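Local coordinates for putative dehydratase (Mesorhizobium loti, PDB 2POZ), which is of unproven function but probably acts as a lyase, perhaps a dehydratase, with the fold of the mandelate racemase/muconate lactonizing enzyme family, at residues A[8-13]-A[51-56]; A[19-24]-A[46-51]; A[88-93]-A[259-264]; A[96-101]-A[279-284]; A[313-318]-A[331-336]. All blocks are in the same frame, centred on the assembly; numbering follows the deposited sequence.

Contact 1 of 5, residues A[8-13]-A[51-56]; sequences VNIYLL and MIKDLS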
# COMPACT_ATOMS: atom_id res chain seq x y z
N VAL A 8 -20.26 -22.70 40.64
CA VAL A 8 -18.94 -22.26 40.20
C VAL A 8 -18.22 -21.62 41.39
O VAL A 8 -18.72 -20.68 41.99
CB VAL A 8 -19.02 -21.20 39.06
CG1 VAL A 8 -17.62 -20.76 38.67
CG2 VAL A 8 -19.77 -21.76 37.85
N ASN A 9 -17.04 -22.14 41.71
CA ASN A 9 -16.24 -21.61 42.81
C ASN A 9 -15.03 -20.88 42.23
O ASN A 9 -14.40 -21.36 41.28
CB ASN A 9 -15.75 -22.73 43.73
CG ASN A 9 -16.85 -23.24 44.66
OD1 ASN A 9 -16.77 -24.35 45.18
ND2 ASN A 9 -17.87 -22.42 44.90
N ILE A 10 -14.71 -19.73 42.81
CA ILE A 10 -13.59 -18.92 42.36
C ILE A 10 -12.58 -18.81 43.50
O ILE A 10 -12.92 -18.42 44.61
CB ILE A 10 -14.06 -17.52 41.96
CG1 ILE A 10 -15.12 -17.64 40.86
CG2 ILE A 10 -12.88 -16.68 41.47
CD1 ILE A 10 -16.05 -16.47 40.77
N TYR A 11 -11.33 -19.13 43.19
CA TYR A 11 -10.25 -19.12 44.17
C TYR A 11 -9.18 -18.10 43.78
O TYR A 11 -8.74 -18.07 42.63
CB TYR A 11 -9.62 -20.51 44.24
CG TYR A 11 -10.62 -21.62 44.51
CD1 TYR A 11 -10.87 -22.07 45.81
CD2 TYR A 11 -11.34 -22.21 43.46
CE1 TYR A 11 -11.82 -23.06 46.06
CE2 TYR A 11 -12.30 -23.21 43.71
CZ TYR A 11 -12.53 -23.63 45.01
OH TYR A 11 -13.47 -24.60 45.27
N LEU A 12 -8.78 -17.27 44.74
CA LEU A 12 -7.73 -16.28 44.53
C LEU A 12 -6.61 -16.68 45.48
O LEU A 12 -6.62 -16.32 46.65
CB LEU A 12 -8.25 -14.88 44.86
CG LEU A 12 -7.25 -13.71 44.78
CD1 LEU A 12 -6.51 -13.72 43.45
CD2 LEU A 12 -8.01 -12.40 44.96
N LEU A 13 -5.66 -17.44 44.97
CA LEU A 13 -4.56 -17.92 45.79
C LEU A 13 -3.44 -16.95 46.09
O LEU A 13 -3.25 -15.94 45.41
CB LEU A 13 -3.92 -19.16 45.16
CG LEU A 13 -4.56 -20.54 45.31
CD1 LEU A 13 -5.92 -20.57 44.65
CD2 LEU A 13 -3.64 -21.58 44.67
N MSE A 51 -14.07 -10.89 37.59
CA MSE A 51 -14.61 -11.15 36.26
C MSE A 51 -15.21 -12.54 36.17
O MSE A 51 -16.29 -12.72 35.62
CB MSE A 51 -13.54 -11.00 35.18
CG MSE A 51 -14.07 -11.21 33.77
SE MSE A 51 -15.46 -9.93 33.26
CE MSE A 51 -17.03 -10.79 33.95
N ILE A 52 -14.51 -13.54 36.70
CA ILE A 52 -15.04 -14.89 36.65
C ILE A 52 -16.37 -14.93 37.40
O ILE A 52 -17.32 -15.57 36.96
CB ILE A 52 -14.05 -15.89 37.27
CG1 ILE A 52 -12.76 -15.89 36.44
CG2 ILE A 52 -14.68 -17.30 37.29
CD1 ILE A 52 -11.67 -16.80 37.00
N LYS A 53 -16.43 -14.23 38.53
CA LYS A 53 -17.66 -14.16 39.33
C LYS A 53 -18.82 -13.57 38.52
O LYS A 53 -19.90 -14.16 38.46
CB LYS A 53 -17.43 -13.31 40.59
CG LYS A 53 -18.63 -13.19 41.50
CD LYS A 53 -18.30 -12.32 42.72
CE LYS A 53 -19.44 -12.30 43.73
NZ LYS A 53 -20.67 -11.66 43.17
N ASP A 54 -18.59 -12.42 37.89
CA ASP A 54 -19.63 -11.77 37.10
C ASP A 54 -20.06 -12.63 35.92
O ASP A 54 -21.25 -12.75 35.64
CB ASP A 54 -19.15 -10.41 36.58
CG ASP A 54 -18.91 -9.39 37.70
OD1 ASP A 54 -19.48 -9.56 38.79
OD2 ASP A 54 -18.16 -8.41 37.47
N LEU A 55 -19.09 -13.22 35.23
CA LEU A 55 -19.39 -14.09 34.09
C LEU A 55 -20.19 -15.31 34.53
O LEU A 55 -21.19 -15.68 33.90
CB LEU A 55 -18.08 -14.55 33.42
CG LEU A 55 -17.33 -13.56 32.53
CD1 LEU A 55 -15.97 -14.15 32.14
CD2 LEU A 55 -18.16 -13.23 31.27
N SER A 56 -19.76 -15.93 35.62
CA SER A 56 -20.44 -17.12 36.12
C SER A 56 -21.88 -16.86 36.52
O SER A 56 -22.77 -17.62 36.15
CB SER A 56 -19.68 -17.71 37.31
OG SER A 56 -18.39 -18.15 36.92

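Contact 2 of 5, residues A[19-24]-A[46-51]; sequences HPVLVE and TAAAGM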
# COMPACT_ATOMS: atom_id res chain seq x y z
N HIS A 19 -0.26 -14.93 42.41
CA HIS A 19 -1.62 -14.95 42.92
C HIS A 19 -2.51 -15.60 41.87
O HIS A 19 -3.30 -14.94 41.20
CB HIS A 19 -2.11 -13.54 43.28
CG HIS A 19 -1.78 -12.48 42.27
ND1 HIS A 19 -2.36 -12.43 41.02
CD2 HIS A 19 -0.97 -11.40 42.35
CE1 HIS A 19 -1.92 -11.37 40.37
NE2 HIS A 19 -1.07 -10.72 41.16
N PRO A 20 -2.37 -16.93 41.70
CA PRO A 20 -3.15 -17.71 40.74
C PRO A 20 -4.64 -17.54 41.01
O PRO A 20 -5.07 -17.49 42.17
CB PRO A 20 -2.71 -19.14 41.01
CG PRO A 20 -1.31 -18.98 41.52
CD PRO A 20 -1.45 -17.80 42.45
N VAL A 21 -5.42 -17.44 39.94
CA VAL A 21 -6.86 -17.28 40.04
C VAL A 21 -7.43 -18.52 39.39
O VAL A 21 -7.19 -18.77 38.21
CB VAL A 21 -7.33 -16.01 39.30
CG1 VAL A 21 -8.85 -15.86 39.40
CG2 VAL A 21 -6.64 -14.77 39.90
N LEU A 22 -8.17 -19.32 40.16
CA LEU A 22 -8.72 -20.56 39.64
C LEU A 22 -10.24 -20.59 39.70
O LEU A 22 -10.86 -19.87 40.48
CB LEU A 22 -8.20 -21.76 40.43
CG LEU A 22 -6.74 -21.81 40.89
CD1 LEU A 22 -6.56 -23.10 41.70
CD2 LEU A 22 -5.79 -21.77 39.72
N VAL A 23 -10.82 -21.45 38.88
CA VAL A 23 -12.26 -21.63 38.86
C VAL A 23 -12.54 -23.13 38.85
O VAL A 23 -11.79 -23.91 38.27
CB VAL A 23 -12.91 -20.98 37.60
CG1 VAL A 23 -12.47 -21.70 36.33
CG2 VAL A 23 -14.43 -21.02 37.73
N GLU A 24 -13.60 -23.52 39.54
CA GLU A 24 -14.01 -24.91 39.60
C GLU A 24 -15.49 -24.94 39.29
O GLU A 24 -16.28 -24.32 39.99
CB GLU A 24 -13.79 -25.51 40.99
CG GLU A 24 -14.28 -26.95 41.08
CD GLU A 24 -14.28 -27.49 42.49
OE1 GLU A 24 -15.04 -26.97 43.34
OE2 GLU A 24 -13.51 -28.44 42.75
N THR A 46 -7.30 -9.63 41.55
CA THR A 46 -8.63 -9.47 42.10
C THR A 46 -9.62 -9.13 40.99
O THR A 46 -10.79 -9.50 41.06
CB THR A 46 -8.68 -8.35 43.16
OG1 THR A 46 -7.58 -8.50 44.06
CG2 THR A 46 -9.99 -8.43 43.95
N ALA A 47 -9.14 -8.42 39.97
CA ALA A 47 -9.99 -8.07 38.84
C ALA A 47 -10.38 -9.35 38.11
O ALA A 47 -11.54 -9.54 37.73
CB ALA A 47 -9.24 -7.11 37.90
N ALA A 48 -9.41 -10.24 37.93
CA ALA A 48 -9.67 -11.51 37.27
C ALA A 48 -10.68 -12.34 38.08
O ALA A 48 -11.60 -12.93 37.52
CB ALA A 48 -8.38 -12.28 37.09
N ALA A 49 -10.50 -12.38 39.39
CA ALA A 49 -11.43 -13.11 40.26
C ALA A 49 -12.83 -12.52 40.12
O ALA A 49 -13.82 -13.25 40.02
CB ALA A 49 -10.97 -13.03 41.71
N GLY A 50 -12.91 -11.19 40.12
CA GLY A 50 -14.19 -10.52 39.99
C GLY A 50 -14.87 -10.81 38.65
O GLY A 50 -16.09 -10.97 38.58
N MSE A 51 -14.07 -10.89 37.59
CA MSE A 51 -14.61 -11.15 36.26
C MSE A 51 -15.21 -12.54 36.17
O MSE A 51 -16.29 -12.72 35.62
CB MSE A 51 -13.54 -11.00 35.18
CG MSE A 51 -14.07 -11.21 33.77
SE MSE A 51 -15.46 -9.93 33.26
CE MSE A 51 -17.03 -10.79 33.95

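Contact 3 of 5, residues A[88-93]-A[259-264]; sequences IIFAGI and VYTRFG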
# COMPACT_ATOMS: atom_id res chain seq x y z
N ILE A 88 -8.29 -9.01 31.10
CA ILE A 88 -9.17 -9.37 32.20
C ILE A 88 -10.42 -10.13 31.74
O ILE A 88 -10.71 -11.21 32.24
CB ILE A 88 -9.57 -8.14 33.02
CG1 ILE A 88 -8.31 -7.47 33.59
CG2 ILE A 88 -10.56 -8.55 34.11
CD1 ILE A 88 -7.39 -8.41 34.39
N ILE A 89 -11.16 -9.57 30.79
CA ILE A 89 -12.35 -10.25 30.29
C ILE A 89 -11.97 -11.60 29.69
O ILE A 89 -12.60 -12.63 29.99
CB ILE A 89 -13.11 -9.39 29.23
CG1 ILE A 89 -14.34 -10.15 28.72
CG2 ILE A 89 -12.20 -9.08 28.04
CD1 ILE A 89 -15.43 -10.31 29.74
N PHE A 90 -10.92 -11.64 28.88
CA PHE A 90 -10.56 -12.90 28.27
C PHE A 90 -9.90 -13.93 29.17
O PHE A 90 -9.99 -15.12 28.90
CB PHE A 90 -9.75 -12.67 26.99
CG PHE A 90 -10.62 -12.25 25.83
CD1 PHE A 90 -10.51 -10.98 25.28
CD2 PHE A 90 -11.64 -13.08 25.39
CE1 PHE A 90 -11.43 -10.54 24.30
CE2 PHE A 90 -12.55 -12.66 24.42
CZ PHE A 90 -12.44 -11.39 23.88
N ALA A 91 -9.27 -13.48 30.25
CA ALA A 91 -8.67 -14.42 31.19
C ALA A 91 -9.83 -15.09 31.93
O ALA A 91 -9.77 -16.27 32.26
CB ALA A 91 -7.76 -13.69 32.18
N GLY A 92 -10.90 -14.34 32.17
CA GLY A 92 -12.07 -14.90 32.84
C GLY A 92 -12.72 -15.93 31.93
O GLY A 92 -13.01 -17.06 32.33
N ILE A 93 -12.93 -15.54 30.69
CA ILE A 93 -13.53 -16.45 29.73
C ILE A 93 -12.65 -17.69 29.53
O ILE A 93 -13.16 -18.80 29.47
CB ILE A 93 -13.77 -15.75 28.37
CG1 ILE A 93 -14.88 -14.71 28.55
CG2 ILE A 93 -14.13 -16.80 27.29
CD1 ILE A 93 -15.16 -13.84 27.33
N VAL A 259 -1.51 -10.49 23.72
CA VAL A 259 -2.39 -10.41 22.55
C VAL A 259 -3.51 -11.41 22.83
O VAL A 259 -3.25 -12.52 23.32
CB VAL A 259 -1.64 -10.77 21.25
CG1 VAL A 259 -2.62 -10.72 20.05
CG2 VAL A 259 -0.50 -9.76 21.03
N TYR A 260 -4.75 -11.05 22.52
CA TYR A 260 -5.87 -11.91 22.86
C TYR A 260 -6.85 -12.29 21.75
O TYR A 260 -7.28 -11.45 20.98
CB TYR A 260 -6.63 -11.26 24.03
CG TYR A 260 -5.69 -10.62 25.04
CD1 TYR A 260 -5.43 -9.24 25.01
CD2 TYR A 260 -5.02 -11.40 25.98
CE1 TYR A 260 -4.50 -8.67 25.89
CE2 TYR A 260 -4.09 -10.84 26.86
CZ TYR A 260 -3.84 -9.47 26.81
OH TYR A 260 -2.93 -8.92 27.69
N THR A 261 -7.19 -13.58 21.73
CA THR A 261 -8.11 -14.20 20.76
C THR A 261 -7.61 -14.17 19.32
O THR A 261 -6.62 -13.51 19.00
CB THR A 261 -9.53 -13.56 20.75
OG1 THR A 261 -9.51 -12.32 20.03
CG2 THR A 261 -10.03 -13.33 22.18
N ARG A 262 -8.31 -14.89 18.45
CA ARG A 262 -7.99 -14.94 17.03
C ARG A 262 -8.03 -13.51 16.48
O ARG A 262 -7.28 -13.16 15.57
CB ARG A 262 -9.05 -15.73 16.27
CG ARG A 262 -9.00 -17.23 16.36
CD ARG A 262 -10.37 -17.76 15.93
NE ARG A 262 -11.36 -17.51 16.97
CZ ARG A 262 -12.67 -17.57 16.81
NH1 ARG A 262 -13.20 -17.86 15.62
NH2 ARG A 262 -13.47 -17.35 17.85
N PHE A 263 -8.96 -12.72 17.00
CA PHE A 263 -9.15 -11.35 16.54
C PHE A 263 -7.97 -10.47 16.89
O PHE A 263 -7.63 -9.55 16.14
CB PHE A 263 -10.45 -10.80 17.13
CG PHE A 263 -11.62 -11.75 17.00
CD1 PHE A 263 -12.61 -11.79 17.97
CD2 PHE A 263 -11.71 -12.61 15.90
CE1 PHE A 263 -13.69 -12.69 17.85
CE2 PHE A 263 -12.77 -13.50 15.77
CZ PHE A 263 -13.76 -13.54 16.75
N GLY A 264 -7.33 -10.74 18.03
CA GLY A 264 -6.17 -9.96 18.42
C GLY A 264 -4.97 -10.42 17.61
O GLY A 264 -4.18 -9.61 17.12

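Contact 4 of 5, residues A[96-101]-A[279-284]; sequences IEQALW and PDIGTA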
# COMPACT_ATOMS: atom_id res chain seq x y z
N ILE A 96 -12.93 -20.28 32.43
CA ILE A 96 -14.20 -20.99 32.33
C ILE A 96 -14.16 -22.01 31.19
O ILE A 96 -14.57 -23.15 31.38
CB ILE A 96 -15.36 -19.98 32.10
CG1 ILE A 96 -15.63 -19.24 33.41
CG2 ILE A 96 -16.62 -20.72 31.61
CD1 ILE A 96 -16.52 -18.04 33.27
N GLU A 97 -13.65 -21.59 30.03
CA GLU A 97 -13.57 -22.46 28.86
C GLU A 97 -12.73 -23.71 29.14
O GLU A 97 -13.07 -24.81 28.71
CB GLU A 97 -13.01 -21.67 27.66
CG GLU A 97 -13.11 -22.39 26.32
CD GLU A 97 -11.82 -23.11 25.94
OE1 GLU A 97 -11.04 -23.47 26.84
OE2 GLU A 97 -11.59 -23.32 24.73
N GLN A 98 -11.62 -23.54 29.86
CA GLN A 98 -10.76 -24.66 30.21
C GLN A 98 -11.55 -25.67 31.05
O GLN A 98 -11.49 -26.88 30.82
CB GLN A 98 -9.57 -24.20 31.06
CG GLN A 98 -8.48 -23.44 30.31
CD GLN A 98 -7.60 -22.67 31.27
OE1 GLN A 98 -7.24 -23.17 32.33
NE2 GLN A 98 -7.24 -21.44 30.90
N ALA A 99 -12.28 -25.17 32.04
CA ALA A 99 -13.07 -26.04 32.91
C ALA A 99 -14.14 -26.80 32.11
O ALA A 99 -14.49 -27.93 32.45
CB ALA A 99 -13.73 -25.22 34.02
N LEU A 100 -14.66 -26.17 31.06
CA LEU A 100 -15.67 -26.83 30.25
C LEU A 100 -15.07 -28.01 29.49
O LEU A 100 -15.68 -29.08 29.45
CB LEU A 100 -16.31 -25.83 29.29
CG LEU A 100 -17.17 -24.79 30.03
CD1 LEU A 100 -17.68 -23.74 29.05
CD2 LEU A 100 -18.33 -25.50 30.72
N TRP A 101 -13.89 -27.82 28.90
CA TRP A 101 -13.23 -28.91 28.17
C TRP A 101 -12.83 -30.02 29.15
O TRP A 101 -12.83 -31.20 28.80
CB TRP A 101 -12.00 -28.40 27.42
CG TRP A 101 -12.34 -27.69 26.15
CD1 TRP A 101 -12.31 -26.35 25.92
CD2 TRP A 101 -12.85 -28.29 24.95
NE1 TRP A 101 -12.77 -26.07 24.65
CE2 TRP A 101 -13.11 -27.24 24.04
CE3 TRP A 101 -13.11 -29.61 24.55
CZ2 TRP A 101 -13.62 -27.47 22.75
CZ3 TRP A 101 -13.62 -29.84 23.28
CH2 TRP A 101 -13.87 -28.77 22.39
N PRO A 279 0.86 -17.21 22.70
CA PRO A 279 -0.41 -17.04 23.40
C PRO A 279 -0.42 -17.81 24.72
O PRO A 279 0.28 -18.80 24.87
CB PRO A 279 -1.42 -17.61 22.42
CG PRO A 279 -0.66 -18.73 21.77
CD PRO A 279 0.71 -18.08 21.52
N ASP A 280 -1.21 -17.32 25.67
CA ASP A 280 -1.35 -17.97 26.97
C ASP A 280 -2.78 -18.52 26.99
O ASP A 280 -3.72 -17.76 26.81
CB ASP A 280 -1.18 -16.94 28.08
CG ASP A 280 -1.21 -17.56 29.47
OD1 ASP A 280 -2.03 -18.48 29.71
OD2 ASP A 280 -0.42 -17.12 30.33
N ILE A 281 -2.95 -19.83 27.19
CA ILE A 281 -4.31 -20.38 27.18
C ILE A 281 -5.19 -19.76 28.26
O ILE A 281 -6.42 -19.82 28.18
CB ILE A 281 -4.36 -21.92 27.34
CG1 ILE A 281 -3.82 -22.34 28.71
CG2 ILE A 281 -3.59 -22.59 26.21
CD1 ILE A 281 -4.10 -23.81 29.03
N GLY A 282 -4.56 -19.16 29.27
CA GLY A 282 -5.29 -18.53 30.36
C GLY A 282 -5.70 -17.08 30.11
O GLY A 282 -6.36 -16.46 30.94
N THR A 283 -5.29 -16.53 28.97
CA THR A 283 -5.65 -15.16 28.63
C THR A 283 -6.08 -15.01 27.16
O THR A 283 -6.86 -14.13 26.84
CB THR A 283 -4.49 -14.15 28.87
OG1 THR A 283 -3.43 -14.39 27.94
CG2 THR A 283 -3.96 -14.27 30.29
N ALA A 284 -5.57 -15.88 26.29
CA ALA A 284 -5.89 -15.80 24.86
C ALA A 284 -7.33 -16.17 24.49
O ALA A 284 -7.77 -15.90 23.37
CB ALA A 284 -4.92 -16.66 24.06

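Contact 5 of 5, residues A[313-318]-A[331-336]; sequences LIETAT and HEHYPA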
# COMPACT_ATOMS: atom_id res chain seq x y z
N LEU A 313 -1.98 -26.22 37.60
CA LEU A 313 -3.18 -26.42 36.78
C LEU A 313 -3.01 -25.86 35.37
O LEU A 313 -3.11 -26.59 34.39
CB LEU A 313 -4.42 -25.80 37.44
CG LEU A 313 -5.73 -25.89 36.64
CD1 LEU A 313 -6.01 -27.34 36.26
CD2 LEU A 313 -6.88 -25.31 37.45
N ILE A 314 -2.75 -24.56 35.24
CA ILE A 314 -2.60 -23.99 33.90
C ILE A 314 -1.44 -24.61 33.13
O ILE A 314 -1.48 -24.68 31.90
CB ILE A 314 -2.46 -22.45 33.93
CG1 ILE A 314 -2.61 -21.91 32.50
CG2 ILE A 314 -1.11 -22.05 34.50
CD1 ILE A 314 -3.09 -20.46 32.45
N GLU A 315 -0.41 -25.06 33.83
CA GLU A 315 0.73 -25.69 33.15
C GLU A 315 0.27 -27.02 32.55
O GLU A 315 0.60 -27.34 31.41
CB GLU A 315 1.88 -25.96 34.13
CG GLU A 315 2.54 -24.71 34.69
CD GLU A 315 3.67 -25.04 35.66
OE1 GLU A 315 4.54 -25.85 35.28
OE2 GLU A 315 3.68 -24.48 36.78
N THR A 316 -0.49 -27.79 33.32
CA THR A 316 -0.98 -29.08 32.85
C THR A 316 -1.97 -28.89 31.70
O THR A 316 -1.94 -29.64 30.72
CB THR A 316 -1.64 -29.86 33.99
OG1 THR A 316 -0.67 -30.07 35.02
CG2 THR A 316 -2.16 -31.20 33.50
N ALA A 317 -2.83 -27.89 31.82
CA ALA A 317 -3.81 -27.60 30.78
C ALA A 317 -3.09 -27.23 29.48
O ALA A 317 -3.51 -27.61 28.39
CB ALA A 317 -4.71 -26.46 31.22
N THR A 318 -2.00 -26.48 29.61
CA THR A 318 -1.22 -26.07 28.45
C THR A 318 -0.65 -27.29 27.73
O THR A 318 -0.52 -27.27 26.50
CB THR A 318 -0.09 -25.11 28.86
OG1 THR A 318 -0.66 -23.89 29.36
CG2 THR A 318 0.82 -24.79 27.67
N HIS A 331 8.13 -25.43 25.18
CA HIS A 331 7.31 -25.15 26.37
C HIS A 331 8.06 -24.20 27.33
O HIS A 331 9.29 -24.19 27.35
CB HIS A 331 7.00 -26.48 27.06
CG HIS A 331 6.19 -26.35 28.32
ND1 HIS A 331 4.81 -26.41 28.33
CD2 HIS A 331 6.57 -26.23 29.62
CE1 HIS A 331 4.38 -26.33 29.57
NE2 HIS A 331 5.42 -26.22 30.37
N GLU A 332 7.32 -23.43 28.13
CA GLU A 332 7.92 -22.51 29.10
C GLU A 332 7.67 -22.95 30.55
O GLU A 332 6.54 -23.25 30.93
CB GLU A 332 7.37 -21.09 28.91
CG GLU A 332 7.86 -20.09 29.97
CD GLU A 332 7.32 -18.69 29.77
OE1 GLU A 332 6.12 -18.56 29.42
OE2 GLU A 332 8.08 -17.71 29.97
N HIS A 333 8.72 -22.96 31.36
CA HIS A 333 8.59 -23.37 32.76
C HIS A 333 9.38 -22.45 33.71
O HIS A 333 10.44 -21.94 33.35
CB HIS A 333 9.06 -24.82 32.91
CG HIS A 333 8.79 -25.41 34.26
ND1 HIS A 333 7.53 -25.43 34.83
CD2 HIS A 333 9.61 -26.02 35.15
CE1 HIS A 333 7.59 -26.03 36.00
NE2 HIS A 333 8.84 -26.40 36.22
N TYR A 334 8.84 -22.24 34.92
CA TYR A 334 9.46 -21.41 35.95
C TYR A 334 9.70 -22.31 37.16
O TYR A 334 9.02 -22.19 38.18
CB TYR A 334 8.53 -20.27 36.38
CG TYR A 334 8.20 -19.23 35.33
CD1 TYR A 334 8.66 -17.92 35.44
CD2 TYR A 334 7.39 -19.55 34.24
CE1 TYR A 334 8.31 -16.94 34.50
CE2 TYR A 334 7.04 -18.59 33.29
CZ TYR A 334 7.50 -17.28 33.43
OH TYR A 334 7.13 -16.33 32.50
N PRO A 335 10.67 -23.23 37.07
CA PRO A 335 10.94 -24.14 38.19
C PRO A 335 11.22 -23.49 39.56
O PRO A 335 10.79 -24.00 40.58
CB PRO A 335 12.12 -24.98 37.68
CG PRO A 335 12.83 -24.04 36.77
CD PRO A 335 11.70 -23.37 36.02
N ALA A 336 11.91 -22.35 39.57
CA ALA A 336 12.23 -21.66 40.83
C ALA A 336 11.01 -21.23 41.66
O ALA A 336 11.08 -21.20 42.89
CB ALA A 336 13.13 -20.45 40.55
O HOH W 1 5.39 -25.10 33.01

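Contact 1 of 5, residues A[8-13]-A[51-56]
Ile10 and Ile52 make the apolar centre of this contact, where residues 8-12 of the strand and 51-56 of the helix run almost antiparallel, their axes 8.9 Å apart at 172°. The two isoleucines lie alongside one another, pointing opposite ways, and CG1 of Ile10 meets the CG2 branch of Ile52 at 3.6 Å. Torsions decide which branches are used: CG1 of Ile52 lies beside the backbone N (chi1 -62°), which leaves CG2 anti to that N and facing the strand. CD1 of Ile10 reaches on to the start of the Lys53 side chain, but its modelled position there is too close to be trusted. The amino group of Lys53 heads away and forms a salt bridge with Glu57.

Polar chemistry stays within the helix. Ser56 OG bonds back to Ile52 O at 2.8 Å, from above the carbonyl plane, while Ser56 N reaches the same oxygen at 2.8 Å from the opposite face. Both bonds grip one carbonyl, and the buried hydroxyl is satisfied although its neighbour across the contact is apolar: Val8 CG1 touches Ser56 OG at 3.2 Å. Helix laid on antiparallel sheet in this way is characteristic of the alpha+beta capping domain of the enolase superfamily.

Contact 2 of 5, residues A[19-24]-A[46-51]
A helical bond of 2.9 Å from Gly50 N to Thr46 O spans the turn on which Val21 rests, for Ala48 and Ala49 lie between its ends. No hydrogen bond crosses between strand and helix; the contact is a single valine set against two small residues. Its two methyl branches divide the work. CG2 meets Ala48 CB at 4.1 Å, while CG1, held anti to the backbone N (chi1 179°), comes alongside the helix backbone and lies 3.9 Å from Ala49 N and 4.2 Å from Ala49 CB. With only methyl groups on the helix side, the backbones come close, the CA atoms of Val21 and Ala49 being 6.2 Å apart. Leu12 of the adjoining strand also packs on Val21. At the start of the segment, Thr46 turns away and its OG1 bonds to Asp54 OD1 of the second subunit. The helix is thus shared between sheet and subunit interface. A helix with alanines on its inner side, seated on an antiparallel sheet, fits the alpha+beta capping domain of the mandelate racemase family.

Contact 3 of 5, residues A[88-93]-A[259-264]
Thr261 sets its CG2 methyl squarely over one face of the Phe90 ring, and this is the tight part of the contact. The methyl carbon stands 3.4 Å from the ring centroid, only 11° off the normal, a CH-pi contact nearly on the ring axis; its closest ring atom is CE2, also at 3.4 Å. The threonine side chain stands roughly perpendicular to that of the phenylalanine. With chi1 at 78°, OG1 of Thr261 lies between the backbone N and the carbonyl carbon, which turns the hydroxyl away from the ring and leaves CG2 to face it. OG1 then donates to Tyr260 O at 2.6 Å and weakly accepts from Phe263 N, a pair of bonds that helps fix the rotation of the side chain.

The looser part lies toward Tyr260. Its CB approaches Phe90 CD1 obliquely at 4.1 Å, and the phenol then leads away from helix 87-108. This side does not face open solvent: Trp81 of the second subunit packs on Tyr260, and Phe237 of that subunit on both Phe90 and Thr261. Across the two segments, the methyl over the ring and the CB beside it are both apolar contacts. The chemistry implies a capping-domain helix set against residues 260-261 of the barrel domain mainly by apolar and CH-pi packing, with the threonine hydroxyl occupied by the backbone of neighbouring residues.

Contact 4 of 5, residues A[96-101]-A[279-284]
Gln98 reaches from capping-domain helix 87-108 to Ile281 and Gly282, in the loop after barrel strand 276-277, so the contact joins the two domains of the enolase-type fold. Its NE2 gives a weak hydrogen bond to Ile281 O, 3.3 Å long and bent to 133° at the hydrogen, and also lies 3.5 Å from Gly282 CA. An extended chain beyond CG (chi2 162°) carries the amide this far from the helix. The other end of that amide is held too: OE1 accepts from the backbone N of Glu36, which helps set the rotation of the group.

In the next shell, an Asx turn shapes the receiving loop. Asp280 OD1 takes the N-H of Gly282, while Asp280 O accepts from both Thr283 N and Ala284 N. The remaining carboxylate oxygen, OD2, bonds to His307 ND1, a pairing that resembles the His-Asp dyad at this place in mandelate racemase-like barrels. Ile281 points its chain past the amide into helix 312-324, where it packs on Ala317 and Thr318. The Asx bond itself is short, 2.7 Å from Gly282 N to Asp280 OD1, and meets that oxygen on its anti side, 25° out of the carboxylate plane.

Contact 5 of 5, residues A[313-318]-A[331-336]
Glu315 comes in nearly perpendicular to His333, its carboxylate reaching the edge of the imidazole with the two planes 54° apart. OE1 of Glu315 lies near the ring plane, 3.1 Å from His333 ND1. The glutamate gets there by an extended chain beyond CG (chi2 180°), which spans from helix 312-324 to the neighbouring strand.

His331, two residues earlier on the same strand, turns its ring to the same space. Its CE1 sits 4.3 Å from Thr318 CG2, an oblique approach, and Glu315 O lies at the ring edge. ND1 of His331 is hydrogen-bonded to Glu322, leaving NE2 to face a water.

That water ties the three side chains together. It lies 2.9 Å from His331 NE2 and 2.8 Å from His333 ND1. It also donates to Glu332 O, whereas its modelled distance to Glu315 OE1 is too short to be trusted. Phe358 packs against both imidazoles. Segments 313-318 and 331-333 run nearly antiparallel, at 167°; helix 312-324 leads into strand 331-333 as the last helix-strand step of the modified (beta/alpha) barrel of this family.

How the contacts relate
All five contacts are buried, but they sit in different layers. Contacts 1 and 2 share helix 45-59 and Met51 and lay it on neighbouring strands of the capping-domain sheet, by largely apolar packing with no hydrogen bond across. Helix 87-108 serves contacts 3 and 4, which join that domain to the barrel: one through a methyl on a ring, the other through a weak amide bond. They meet where Phe90 CB touches Thr283 O at 3.2 Å. Contact 5 belongs to the barrel itself and is the most polar, built round a water; it adjoins contact 4 through helix 312-324. Contacts 1 to 3 adjoin the second subunit, whereas no other chain touches contact 5.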